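Long-range contacts in probable thiol peroxidase (Chromobacterium violaceum, PDB 3KEB), which probably reduces peroxides with electrons from a thiol donor, as a redoxin-family member of the thioredoxin superfamily: residues Lys51-Leu56 with Lys84-Thr89; Ile88-Pro93 with Ser133-Pro138; Ser137-Leu142 with Ser152-Asn157. All coordinates share one frame; numbering follows the deposited sequence.

Contact 1. Residues Lys51-Leu56 with Lys84-Thr89; sequences KLIVTL and KLIVIT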
loop_
_atom_site.group_PDB
_atom_site.type_symbol
_atom_site.label_atom_id
_atom_site.label_comp_id
_atom_site.label_asym_id
_atom_site.label_seq_id
_atom_site.Cartn_x
_atom_site.Cartn_y
_atom_site.Cartn_z
ATOM N N LYS A 51 9.454 -3.240 -22.524
ATOM C CA LYS A 51 9.070 -2.469 -21.342
ATOM C C LYS A 51 10.149 -2.026 -20.470
ATOM O O LYS A 51 11.240 -2.562 -20.471
ATOM C CB LYS A 51 8.076 -3.225 -20.521
ATOM C CG LYS A 51 8.444 -4.601 -20.161
ATOM C CD LYS A 51 7.233 -5.324 -20.546
ATOM C CE LYS A 51 7.339 -6.750 -20.513
ATOM N NZ LYS A 51 6.483 -7.314 -21.714
ATOM N N LEU A 52 9.816 -0.980 -19.737
ATOM C CA LEU A 52 10.703 -0.336 -18.780
ATOM C C LEU A 52 9.967 -0.474 -17.438
ATOM O O LEU A 52 8.930 0.164 -17.211
ATOM C CB LEU A 52 10.907 1.141 -19.165
ATOM C CG LEU A 52 12.078 1.804 -18.465
ATOM C CD1 LEU A 52 13.487 1.098 -18.711
ATOM C CD2 LEU A 52 12.182 3.282 -18.900
ATOM N N ILE A 53 10.438 -1.398 -16.621
ATOM C CA ILE A 53 9.877 -1.605 -15.264
ATOM C C ILE A 53 10.626 -0.729 -14.251
ATOM O O ILE A 53 11.843 -0.640 -14.280
ATOM C CB ILE A 53 9.940 -3.076 -14.867
ATOM C CG1 ILE A 53 9.072 -3.923 -15.812
ATOM C CG2 ILE A 53 9.539 -3.290 -13.388
ATOM C CD1 ILE A 53 9.221 -5.325 -15.602
ATOM N N VAL A 54 9.887 -0.010 -13.423
ATOM C CA VAL A 54 10.471 0.821 -12.421
ATOM C C VAL A 54 9.756 0.557 -11.128
ATOM O O VAL A 54 8.516 0.607 -11.094
ATOM C CB VAL A 54 10.307 2.344 -12.769
ATOM C CG1 VAL A 54 10.728 3.201 -11.649
ATOM C CG2 VAL A 54 11.163 2.726 -14.030
ATOM N N THR A 55 10.538 0.285 -10.090
ATOM C CA THR A 55 10.026 0.254 -8.734
ATOM C C THR A 55 10.352 1.601 -8.104
ATOM O O THR A 55 11.438 2.158 -8.296
ATOM C CB THR A 55 10.642 -0.887 -7.934
ATOM O OG1 THR A 55 12.102 -0.801 -8.012
ATOM C CG2 THR A 55 10.131 -2.222 -8.462
ATOM N N LEU A 56 9.347 2.180 -7.458
ATOM C CA LEU A 56 9.492 3.437 -6.693
ATOM C C LEU A 56 9.151 3.104 -5.264
ATOM O O LEU A 56 8.626 1.963 -4.960
ATOM C CB LEU A 56 8.542 4.536 -7.232
ATOM C CG LEU A 56 8.539 4.924 -8.725
ATOM C CD1 LEU A 56 7.332 5.788 -9.076
ATOM C CD2 LEU A 56 9.822 5.607 -9.084
ATOM N N LYS A 84 6.902 0.348 -23.006
ATOM C CA LYS A 84 5.809 0.388 -22.022
ATOM C C LYS A 84 6.389 0.593 -20.612
ATOM O O LYS A 84 7.124 -0.280 -20.102
ATOM C CB LYS A 84 4.967 -0.900 -22.073
ATOM C CG LYS A 84 3.883 -1.019 -21.057
ATOM C CD LYS A 84 2.790 0.060 -21.246
ATOM C CE LYS A 84 1.650 -0.005 -20.223
ATOM N NZ LYS A 84 0.603 0.977 -20.625
ATOM N N LEU A 85 6.020 1.700 -19.994
ATOM C CA LEU A 85 6.456 2.037 -18.641
ATOM C C LEU A 85 5.509 1.360 -17.654
ATOM O O LEU A 85 4.255 1.584 -17.703
ATOM C CB LEU A 85 6.435 3.555 -18.434
ATOM C CG LEU A 85 6.906 4.024 -17.039
ATOM C CD1 LEU A 85 8.278 3.405 -16.674
ATOM C CD2 LEU A 85 6.951 5.487 -16.921
ATOM N N ILE A 86 6.090 0.491 -16.824
ATOM C CA ILE A 86 5.374 -0.273 -15.787
ATOM C C ILE A 86 5.978 0.123 -14.401
ATOM O O ILE A 86 7.142 -0.189 -14.099
ATOM C CB ILE A 86 5.500 -1.796 -15.971
ATOM C CG1 ILE A 86 4.944 -2.209 -17.356
ATOM C CG2 ILE A 86 4.741 -2.513 -14.870
ATOM C CD1 ILE A 86 5.270 -3.664 -17.748
ATOM N N VAL A 87 5.187 0.840 -13.608
ATOM C CA VAL A 87 5.595 1.308 -12.288
ATOM C C VAL A 87 5.013 0.344 -11.261
ATOM O O VAL A 87 3.814 0.040 -11.290
ATOM C CB VAL A 87 5.104 2.736 -12.026
ATOM C CG1 VAL A 87 5.341 3.165 -10.555
ATOM C CG2 VAL A 87 5.772 3.724 -12.997
ATOM N N ILE A 88 5.859 -0.134 -10.343
ATOM C CA ILE A 88 5.465 -1.077 -9.322
ATOM C C ILE A 88 5.829 -0.480 -7.965
ATOM O O ILE A 88 6.979 -0.012 -7.772
ATOM C CB ILE A 88 6.131 -2.465 -9.481
ATOM C CG1 ILE A 88 5.809 -3.020 -10.889
ATOM C CG2 ILE A 88 5.680 -3.444 -8.337
ATOM C CD1 ILE A 88 6.546 -4.304 -11.272
ATOM N N THR A 89 4.862 -0.498 -7.035
ATOM C CA THR A 89 5.121 -0.036 -5.697
ATOM C C THR A 89 4.288 -0.763 -4.662
ATOM O O THR A 89 3.400 -1.550 -4.983
ATOM C CB THR A 89 4.863 1.484 -5.489
ATOM O OG1 THR A 89 3.465 1.705 -5.361
ATOM C CG2 THR A 89 5.358 2.398 -6.650
#
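L56 lays its CD1 methyl against CG1 of V87 at 3.6 Å, the closest apolar touch between residues 51-56 and 84-89. It gets there because CG stands anti to the carbonyl carbon (chi1 -53°), which swings the leucine over the neighbouring strand. On the same face, L85 reaches across: its CD1 lies 4.0 Å from V54 CG2 and also 3.3 Å from the carbonyl oxygen L52 O. On the face of K51, I53, I86 and I88, two isoleucines reach with the CD1 ends of their long branches. I88 CD1 approaches the short-branch methyl I53 CG2 at 3.8 Å, and I86 CD1 meets the aliphatic K51 CD at the same distance. The amine of K51 continues past this patch to the carbonyls of F46 and T49, leaving its methylenes as the packing surface.

Beneath these side chains the parallel backbones are in continuous register. L52 N donates to K84 O (2.8 Å), I86 N to L52 O, V54 N to I86 O and I88 N to V54 O, while L56 N to I88 O is the longest rung at 3.2 Å. CA-H...O contacts to four of these carbonyls supplement the ladder.

Farther out, helix 67-77 packs on L52 and L85 through L77, on V87 through L70 and on L56 through L69; F162 touches V54. Strand 139-143 flanks 51-55, and strand 109-112 flanks 84-89. This is a parallel beta-alpha-beta crossover, strand 51-55, helix 67-77, strand 84-89, at the centre of the thioredoxin-like sheet.

Contact 2. Residues Ile88-Pro93 with Ser133-Pro138; sequences ITVDSP and SGYTSP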
loop_
_atom_site.group_PDB
_atom_site.type_symbol
_atom_site.label_atom_id
_atom_site.label_comp_id
_atom_site.label_asym_id
_atom_site.label_seq_id
_atom_site.Cartn_x
_atom_site.Cartn_y
_atom_site.Cartn_z
ATOM N N ILE A 88 5.859 -0.134 -10.343
ATOM C CA ILE A 88 5.465 -1.077 -9.322
ATOM C C ILE A 88 5.829 -0.480 -7.965
ATOM O O ILE A 88 6.979 -0.012 -7.772
ATOM C CB ILE A 88 6.131 -2.465 -9.481
ATOM C CG1 ILE A 88 5.809 -3.020 -10.889
ATOM C CG2 ILE A 88 5.680 -3.444 -8.337
ATOM C CD1 ILE A 88 6.546 -4.304 -11.272
ATOM N N THR A 89 4.862 -0.498 -7.035
ATOM C CA THR A 89 5.121 -0.036 -5.697
ATOM C C THR A 89 4.288 -0.763 -4.662
ATOM O O THR A 89 3.400 -1.550 -4.983
ATOM C CB THR A 89 4.863 1.484 -5.489
ATOM O OG1 THR A 89 3.465 1.705 -5.361
ATOM C CG2 THR A 89 5.358 2.398 -6.650
ATOM N N VAL A 90 4.535 -0.428 -3.410
ATOM C CA VAL A 90 3.785 -0.944 -2.283
ATOM C C VAL A 90 2.483 -0.222 -2.019
ATOM O O VAL A 90 1.699 -0.637 -1.149
ATOM C CB VAL A 90 4.665 -0.947 -0.974
ATOM C CG1 VAL A 90 4.658 0.411 -0.258
ATOM C CG2 VAL A 90 4.206 -2.055 -0.052
ATOM N N ASP A 91 2.246 0.852 -2.756
ATOM C CA ASP A 91 1.016 1.611 -2.596
ATOM C C ASP A 91 -0.203 0.750 -2.855
ATOM O O ASP A 91 -0.146 -0.212 -3.654
ATOM C CB ASP A 91 0.974 2.790 -3.556
ATOM C CG ASP A 91 2.071 3.753 -3.323
ATOM O OD1 ASP A 91 2.237 4.192 -2.152
ATOM O OD2 ASP A 91 2.760 4.133 -4.317
ATOM N N SER A 92 -1.310 1.107 -2.221
ATOM C CA SER A 92 -2.566 0.427 -2.484
ATOM C C SER A 92 -3.034 0.745 -3.928
ATOM O O SER A 92 -2.754 1.838 -4.449
ATOM C CB SER A 92 -3.653 0.864 -1.528
ATOM O OG SER A 92 -3.935 2.243 -1.714
ATOM N N PRO A 93 -3.821 -0.170 -4.533
ATOM C CA PRO A 93 -4.457 0.211 -5.775
ATOM C C PRO A 93 -5.237 1.524 -5.679
ATOM O O PRO A 93 -5.205 2.328 -6.615
ATOM C CB PRO A 93 -5.366 -0.961 -6.068
ATOM C CG PRO A 93 -4.694 -2.147 -5.443
ATOM C CD PRO A 93 -4.048 -1.580 -4.180
ATOM N N SER A 133 11.073 -0.441 5.803
ATOM C CA SER A 133 10.543 -1.780 5.923
ATOM C C SER A 133 9.242 -1.978 5.135
ATOM O O SER A 133 8.269 -1.181 5.259
ATOM C CB SER A 133 10.273 -2.071 7.379
ATOM O OG SER A 133 9.842 -3.390 7.522
ATOM N N GLY A 134 9.235 -3.013 4.310
ATOM C CA GLY A 134 8.103 -3.321 3.421
ATOM C C GLY A 134 8.083 -2.633 2.074
ATOM O O GLY A 134 7.258 -3.040 1.183
ATOM N N TYR A 135 8.923 -1.596 1.856
ATOM C CA TYR A 135 8.900 -0.948 0.591
ATOM C C TYR A 135 9.657 -1.715 -0.486
ATOM O O TYR A 135 10.577 -2.489 -0.187
ATOM C CB TYR A 135 9.481 0.501 0.669
ATOM C CG TYR A 135 8.574 1.552 1.278
ATOM C CD1 TYR A 135 8.373 1.630 2.651
ATOM C CD2 TYR A 135 8.012 2.551 0.482
ATOM C CE1 TYR A 135 7.595 2.652 3.183
ATOM C CE2 TYR A 135 7.221 3.537 1.008
ATOM C CZ TYR A 135 7.018 3.583 2.359
ATOM O OH TYR A 135 6.254 4.578 2.847
ATOM N N THR A 136 9.363 -1.407 -1.748
ATOM C CA THR A 136 10.224 -1.870 -2.854
ATOM C C THR A 136 11.339 -0.820 -3.074
ATOM O O THR A 136 11.071 0.366 -3.352
ATOM C CB THR A 136 9.477 -2.069 -4.159
ATOM O OG1 THR A 136 8.947 -0.738 -4.525
ATOM C CG2 THR A 136 8.307 -2.982 -4.015
ATOM N N SER A 137 12.589 -1.262 -2.997
ATOM C CA SER A 137 13.725 -0.412 -3.239
ATOM C C SER A 137 13.693 0.098 -4.708
ATOM O O SER A 137 13.274 -0.633 -5.602
ATOM C CB SER A 137 15.024 -1.157 -2.898
ATOM O OG SER A 137 16.013 -0.215 -2.601
ATOM N N PRO A 138 14.081 1.328 -4.954
ATOM C CA PRO A 138 13.954 1.853 -6.308
ATOM C C PRO A 138 14.949 1.226 -7.330
ATOM O O PRO A 138 16.129 1.038 -7.028
ATOM C CB PRO A 138 14.208 3.350 -6.135
ATOM C CG PRO A 138 14.990 3.424 -4.902
ATOM C CD PRO A 138 14.356 2.416 -4.010
HETATM O O HOH W 1 7.262 0.669 -2.764
#
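V90 meets G134 and Y135 through its two methyls, placed by a chi1 of 84°. CG2 is then anti to the valine's own backbone N and lies 3.4 Å from the carbonyl oxygen of G134; CG1, wedged between N and the carbonyl carbon, settles over one face of the Y135 ring. The approach is toward the rim, with V90 CG1 4.0 Å from Y135 CD2, and the two side chains cross at about a right angle. Because V90 was modelled in two conformers, these methyl contacts describe one of them.

The backbones are joined through water 1, which accepts from V90 N at 3.0 Å and from T136 N at 3.1 Å. The hydroxyl of T136 sits beside the same water, OG1 lying 2.8 Å from it.

Where the chain leaves strand 84-89, T89 holds the turn. Its OG1 accepts from D91 N (3.0 Å) and donates to D91 OD2 (2.7 Å), approaching from 48° above the carboxylate plane. The same carboxylate also receives V59 N and S58 OG, while S92 caps helix 93-103.

Y135 OH bonds to S94 of the second subunit. D91 bonds to S92 of the second subunit, and S92 of this chain to D91 of that subunit. An ST turn thus ends strand 84-89, and the water-bridged junction it forms with the 133-138 loop lies at the subunit interface.

Contact 3. Residues Ser137-Leu142 with Ser152-Asn157; sequences SPAIIL and SERLAN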
loop_
_atom_site.group_PDB
_atom_site.type_symbol
_atom_site.label_atom_id
_atom_site.label_comp_id
_atom_site.label_asym_id
_atom_site.label_seq_id
_atom_site.Cartn_x
_atom_site.Cartn_y
_atom_site.Cartn_z
ATOM N N SER A 137 12.589 -1.262 -2.997
ATOM C CA SER A 137 13.725 -0.412 -3.239
ATOM C C SER A 137 13.693 0.098 -4.708
ATOM O O SER A 137 13.274 -0.633 -5.602
ATOM C CB SER A 137 15.024 -1.157 -2.898
ATOM O OG SER A 137 16.013 -0.215 -2.601
ATOM N N PRO A 138 14.081 1.328 -4.954
ATOM C CA PRO A 138 13.954 1.853 -6.308
ATOM C C PRO A 138 14.949 1.226 -7.330
ATOM O O PRO A 138 16.129 1.038 -7.028
ATOM C CB PRO A 138 14.208 3.350 -6.135
ATOM C CG PRO A 138 14.990 3.424 -4.902
ATOM C CD PRO A 138 14.356 2.416 -4.010
ATOM N N ALA A 139 14.409 0.822 -8.483
ATOM C CA ALA A 139 15.145 0.075 -9.501
ATOM C C ALA A 139 14.509 0.257 -10.869
ATOM O O ALA A 139 13.364 0.758 -11.025
ATOM C CB ALA A 139 15.259 -1.427 -9.110
ATOM N N ILE A 140 15.312 -0.002 -11.879
ATOM C CA ILE A 140 14.835 0.117 -13.242
ATOM C C ILE A 140 15.291 -1.058 -13.994
ATOM O O ILE A 140 16.425 -1.497 -13.809
ATOM C CB ILE A 140 15.293 1.429 -13.945
ATOM C CG1 ILE A 140 14.657 1.552 -15.327
ATOM C CG2 ILE A 140 16.857 1.553 -14.064
ATOM C CD1 ILE A 140 14.721 3.063 -15.867
ATOM N N ILE A 141 14.419 -1.573 -14.851
ATOM C CA ILE A 141 14.759 -2.730 -15.699
ATOM C C ILE A 141 14.178 -2.568 -17.076
ATOM O O ILE A 141 12.975 -2.410 -17.235
ATOM C CB ILE A 141 14.160 -4.035 -15.142
ATOM C CG1 ILE A 141 14.608 -4.288 -13.716
ATOM C CG2 ILE A 141 14.522 -5.266 -16.043
ATOM C CD1 ILE A 141 13.891 -5.470 -13.046
ATOM N N LEU A 142 15.050 -2.562 -18.074
ATOM C CA LEU A 142 14.667 -2.527 -19.475
ATOM C C LEU A 142 14.648 -3.971 -19.981
ATOM O O LEU A 142 15.675 -4.686 -19.927
ATOM C CB LEU A 142 15.681 -1.741 -20.298
ATOM C CG LEU A 142 15.539 -1.762 -21.808
ATOM C CD1 LEU A 142 14.259 -1.043 -22.259
ATOM C CD2 LEU A 142 16.858 -1.211 -22.468
ATOM N N SER A 152 19.658 -3.354 -16.213
ATOM C CA SER A 152 18.991 -3.248 -14.907
ATOM C C SER A 152 19.873 -2.446 -13.932
ATOM O O SER A 152 21.089 -2.555 -13.977
ATOM C CB SER A 152 18.604 -4.646 -14.332
ATOM O OG SER A 152 19.740 -5.428 -13.987
ATOM N N GLU A 153 19.270 -1.672 -13.037
ATOM C CA GLU A 153 20.020 -0.888 -12.092
ATOM C C GLU A 153 19.153 -0.687 -10.868
ATOM O O GLU A 153 17.977 -0.318 -10.967
ATOM C CB GLU A 153 20.362 0.475 -12.734
ATOM C CG GLU A 153 21.054 1.477 -11.804
ATOM C CD GLU A 153 21.085 2.905 -12.369
ATOM O OE1 GLU A 153 20.446 3.215 -13.402
ATOM O OE2 GLU A 153 21.775 3.710 -11.764
ATOM N N ARG A 154 19.752 -0.852 -9.704
ATOM C CA ARG A 154 19.126 -0.386 -8.462
ATOM C C ARG A 154 19.802 0.847 -7.987
ATOM O O ARG A 154 21.013 0.959 -8.084
ATOM C CB ARG A 154 19.286 -1.449 -7.398
ATOM C CG ARG A 154 18.487 -2.569 -7.709
ATOM C CD ARG A 154 18.600 -3.611 -6.654
ATOM N NE ARG A 154 19.880 -4.333 -6.716
ATOM C CZ ARG A 154 20.184 -5.395 -5.974
ATOM N NH1 ARG A 154 19.334 -5.860 -5.095
ATOM N NH2 ARG A 154 21.389 -6.001 -6.073
ATOM N N LEU A 155 19.024 1.825 -7.556
ATOM C CA LEU A 155 19.581 3.017 -7.021
ATOM C C LEU A 155 20.262 2.758 -5.682
ATOM O O LEU A 155 19.682 2.130 -4.797
ATOM C CB LEU A 155 18.478 4.087 -6.823
ATOM C CG LEU A 155 17.779 4.653 -8.034
ATOM C CD1 LEU A 155 16.852 5.844 -7.527
ATOM C CD2 LEU A 155 18.831 5.077 -9.067
ATOM N N ALA A 156 21.461 3.302 -5.521
ATOM C CA ALA A 156 22.180 3.261 -4.253
ATOM C C ALA A 156 21.770 4.345 -3.246
ATOM O O ALA A 156 22.138 4.254 -2.087
ATOM C CB ALA A 156 23.721 3.263 -4.481
ATOM N N ASN A 157 21.021 5.345 -3.711
ATOM C CA ASN A 157 20.548 6.459 -2.889
ATOM C C ASN A 157 19.193 6.872 -3.444
ATOM O O ASN A 157 19.062 6.972 -4.654
ATOM C CB ASN A 157 21.503 7.662 -2.933
ATOM C CG ASN A 157 21.127 8.754 -1.942
ATOM O OD1 ASN A 157 20.042 9.316 -2.013
ATOM N ND2 ASN A 157 22.041 9.086 -1.027
HETATM O O HOH W 2 17.558 0.457 -4.855
#
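I140 and E153 form a reciprocal pair of backbone hydrogen bonds. I140 N donates to E153 O at 2.8 Å, and E153 N returns a bond to I140 O at 3.0 Å; each donor lies nearly along the C=O axis of its acceptor. Two residues further along, past the non-hydrogen-bonded pair A139-R154 and just beyond strand 149-154, L155 N reaches P138 O at 3.0 Å, tilted 31° from the carbonyl plane.

P138 O has a second partner. Water 2 donates to it and to L155 O, both at 2.7 Å, and accepts from S137 OG at 2.8 Å. Three polar groups around the mouth of the hairpin are therefore tied by a single solvent molecule, which bridges the two segments where the strands give way to loop.

Around this framework the side chains pack in pairs. P138 and L155 cross at about a right angle, L155 CD1 lying 3.9 Å from P138 CB and close to the ring CG as well. In the A139-R154 pair, the arginine CG rests 3.7 Å from A139 CB, and the chain beyond it departs for the G124 carbonyl and a cation-pi contact with F6. On the opposite face, I140 sets its CG2 branch against E153 CB. With CG anti to the backbone N (chi1 175°) and the next bond also extended (chi2 -167°), the E153 chain runs straight outward, and its OE1 accepts from D163 N.

F21 covers A139 and S152, whereas F162 from a loop and I167 of helix 164-177 cover I140. The two strands run antiparallel and constitute a beta hairpin, 139-143 with 149-154, at one margin of the thioredoxin-like sheet, with strand 149-154 outermost within this chain.

How the contacts relate
From the N terminus, contact 1 closes the first loop, from strand 51-55 through helix 67-77 to strand 84-89. Contact 2 opens on the last two residues of that strand, I88 and T89, and closes a longer excursion containing helix 93-103, strand 109-112 and helix 119-122. S137 and P138 then hand the chain to contact 3, which closes the short hairpin ending at 152-157. The loops follow one another, overlapping at their ends, and none nests or crosses. Strand 51-55 ties them together: T55 OG1 bonds to S137 O, a residue shared by contacts 2 and 3, and I141 N to I53 O, making 139-143 its antiparallel neighbour.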